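Local coordinates for E2A dna-binding protein (Human adenovirus 5, PDB 2WB0), which binds single-stranded DNA and unwinds the template without ATP during elongation in viral strand-displacement replication, at residues Q204-N209 and L303-V308. Numbering follows the deposited sequence.
Sequences QALYPN and LLNALV
Leu206 overlaps Leu304 and Val308 with one methyl, CD2, which meets Leu304 CD1 tip to tip at 4.0 Å and lies 4.3 Å from Val308 CG2. Its CG stands anti to the backbone N (chi1 -177°), carrying the branch out from the last turn of helix 189-206 toward helix 300-315. The same methyl also approaches Asn305 OD1, an apolar group beside an amide oxygen. The other methyl of Leu206, CD1, turns back over one face of the Tyr207 ring, 4.0 Å above its plane and displaced to the rim. Leu304 CD1 comes to the edge of that ring, 4.3 Å from CE2, while the phenol passes alongside Val308 the other way, bringing Tyr207 OH to 3.3 Å from Val308 CG2, a close van der Waals contact. Tyr207 comes just past the end of helix 189-206, where the backbone turns out of helical geometry, and its carbonyl oxygen is hydrogen-bonded to His214 NE2. This slight surface contact, without hydrogen bonds, joins helices from the two zinc-binding sequence regions, away from both zinc ions; helix 300-315 follows strand 297-299 and packs through Leu303, Ala306 and Leu307 on helix 64-83.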
loop_
_atom_site.group_PDB
_atom_site.type_symbol
_atom_site.label_atom_id
_atom_site.label_comp_id
_atom_site.label_asym_id
_atom_site.label_seq_id
_atom_site.Cartn_x
_atom_site.Cartn_y
_atom_site.Cartn_z
ATOM N N GLN A 204 2.923 -15.831 -7.277
ATOM C CA GLN A 204 3.035 -17.248 -7.702
ATOM C C GLN A 204 4.488 -17.509 -8.167
ATOM O O GLN A 204 5.043 -18.563 -7.914
ATOM C CB GLN A 204 2.006 -17.614 -8.813
ATOM C CG GLN A 204 0.540 -17.706 -8.403
ATOM C CD GLN A 204 -0.449 -17.746 -9.586
ATOM O OE1 GLN A 204 -1.463 -18.442 -9.522
ATOM N NE2 GLN A 204 -0.180 -16.955 -10.658
ATOM N N ALA A 205 5.129 -16.533 -8.793
ATOM C CA ALA A 205 6.517 -16.732 -9.227
ATOM C C ALA A 205 7.503 -16.680 -8.067
ATOM O O ALA A 205 8.567 -17.329 -8.095
ATOM C CB ALA A 205 6.917 -15.711 -10.256
ATOM N N LEU A 206 7.202 -15.882 -7.052
ATOM C CA LEU A 206 8.153 -15.802 -5.948
ATOM C C LEU A 206 7.936 -16.970 -4.963
ATOM O O LEU A 206 8.900 -17.389 -4.286
ATOM C CB LEU A 206 8.024 -14.411 -5.255
ATOM C CG LEU A 206 8.757 -13.701 -4.112
ATOM C CD1 LEU A 206 10.074 -14.329 -3.583
ATOM C CD2 LEU A 206 8.863 -12.124 -4.368
ATOM N N TYR A 207 6.689 -17.426 -4.873
ATOM C CA TYR A 207 6.288 -18.503 -3.958
ATOM C C TYR A 207 5.582 -19.640 -4.728
ATOM O O TYR A 207 4.354 -19.906 -4.521
ATOM C CB TYR A 207 5.396 -17.976 -2.827
ATOM C CG TYR A 207 6.063 -16.875 -2.062
ATOM C CD1 TYR A 207 6.973 -17.150 -1.048
ATOM C CD2 TYR A 207 5.803 -15.551 -2.378
ATOM C CE1 TYR A 207 7.600 -16.116 -0.349
ATOM C CE2 TYR A 207 6.379 -14.509 -1.672
ATOM C CZ TYR A 207 7.312 -14.783 -0.693
ATOM O OH TYR A 207 7.883 -13.727 -0.041
ATOM N N PRO A 208 6.328 -20.289 -5.639
ATOM C CA PRO A 208 5.661 -21.243 -6.533
ATOM C C PRO A 208 5.016 -22.429 -5.775
ATOM O O PRO A 208 4.062 -23.017 -6.288
ATOM C CB PRO A 208 6.795 -21.735 -7.463
ATOM C CG PRO A 208 8.078 -21.444 -6.793
ATOM C CD PRO A 208 7.797 -20.389 -5.693
ATOM N N ASN A 209 5.466 -22.704 -4.550
ATOM C CA ASN A 209 4.946 -23.852 -3.766
ATOM C C ASN A 209 4.155 -23.483 -2.520
ATOM O O ASN A 209 4.014 -24.316 -1.618
ATOM C CB ASN A 209 6.084 -24.788 -3.380
ATOM C CG ASN A 209 6.734 -25.419 -4.597
ATOM O OD1 ASN A 209 6.049 -25.981 -5.473
ATOM N ND2 ASN A 209 8.041 -25.258 -4.704
ATOM N N LEU A 303 6.293 -3.189 -2.974
ATOM C CA LEU A 303 5.933 -3.337 -1.534
ATOM C C LEU A 303 6.272 -4.752 -0.994
ATOM O O LEU A 303 6.810 -4.922 0.121
ATOM C CB LEU A 303 4.439 -3.058 -1.317
ATOM C CG LEU A 303 3.913 -2.474 0.006
ATOM C CD1 LEU A 303 2.394 -2.669 0.194
ATOM C CD2 LEU A 303 4.766 -2.398 1.302
ATOM N N LEU A 304 5.955 -5.775 -1.785
ATOM C CA LEU A 304 6.288 -7.141 -1.394
ATOM C C LEU A 304 7.802 -7.293 -1.354
ATOM O O LEU A 304 8.330 -7.874 -0.430
ATOM C CB LEU A 304 5.691 -8.125 -2.392
ATOM C CG LEU A 304 5.361 -9.563 -2.003
ATOM C CD1 LEU A 304 5.327 -10.639 -3.094
ATOM C CD2 LEU A 304 5.453 -10.022 -0.508
ATOM N N ASN A 305 8.510 -6.712 -2.325
ATOM C CA ASN A 305 9.971 -6.792 -2.315
ATOM C C ASN A 305 10.560 -6.047 -1.141
ATOM O O ASN A 305 11.625 -6.466 -0.640
ATOM C CB ASN A 305 10.620 -6.218 -3.579
ATOM C CG ASN A 305 10.872 -7.280 -4.677
ATOM O OD1 ASN A 305 10.918 -8.479 -4.415
ATOM N ND2 ASN A 305 11.101 -6.810 -5.876
ATOM N N ALA A 306 9.881 -4.983 -0.647
ATOM C CA ALA A 306 10.415 -4.295 0.559
ATOM C C ALA A 306 10.385 -5.310 1.689
ATOM O O ALA A 306 11.363 -5.397 2.495
ATOM C CB ALA A 306 9.599 -3.112 0.980
ATOM N N LEU A 307 9.292 -6.050 1.789
ATOM C CA LEU A 307 9.187 -7.068 2.851
ATOM C C LEU A 307 10.265 -8.188 2.703
ATOM O O LEU A 307 10.953 -8.642 3.674
ATOM C CB LEU A 307 7.769 -7.662 2.911
ATOM C CG LEU A 307 7.575 -8.885 3.869
ATOM C CD1 LEU A 307 7.876 -8.558 5.342
ATOM C CD2 LEU A 307 6.120 -9.480 3.776
ATOM N N VAL A 308 10.366 -8.658 1.484
ATOM C CA VAL A 308 11.306 -9.760 1.135
ATOM C C VAL A 308 12.740 -9.354 1.327
ATOM O O VAL A 308 13.553 -10.142 1.869
ATOM C CB VAL A 308 10.977 -10.380 -0.302
ATOM C CG1 VAL A 308 12.091 -11.411 -0.730
ATOM C CG2 VAL A 308 9.645 -10.957 -0.329
#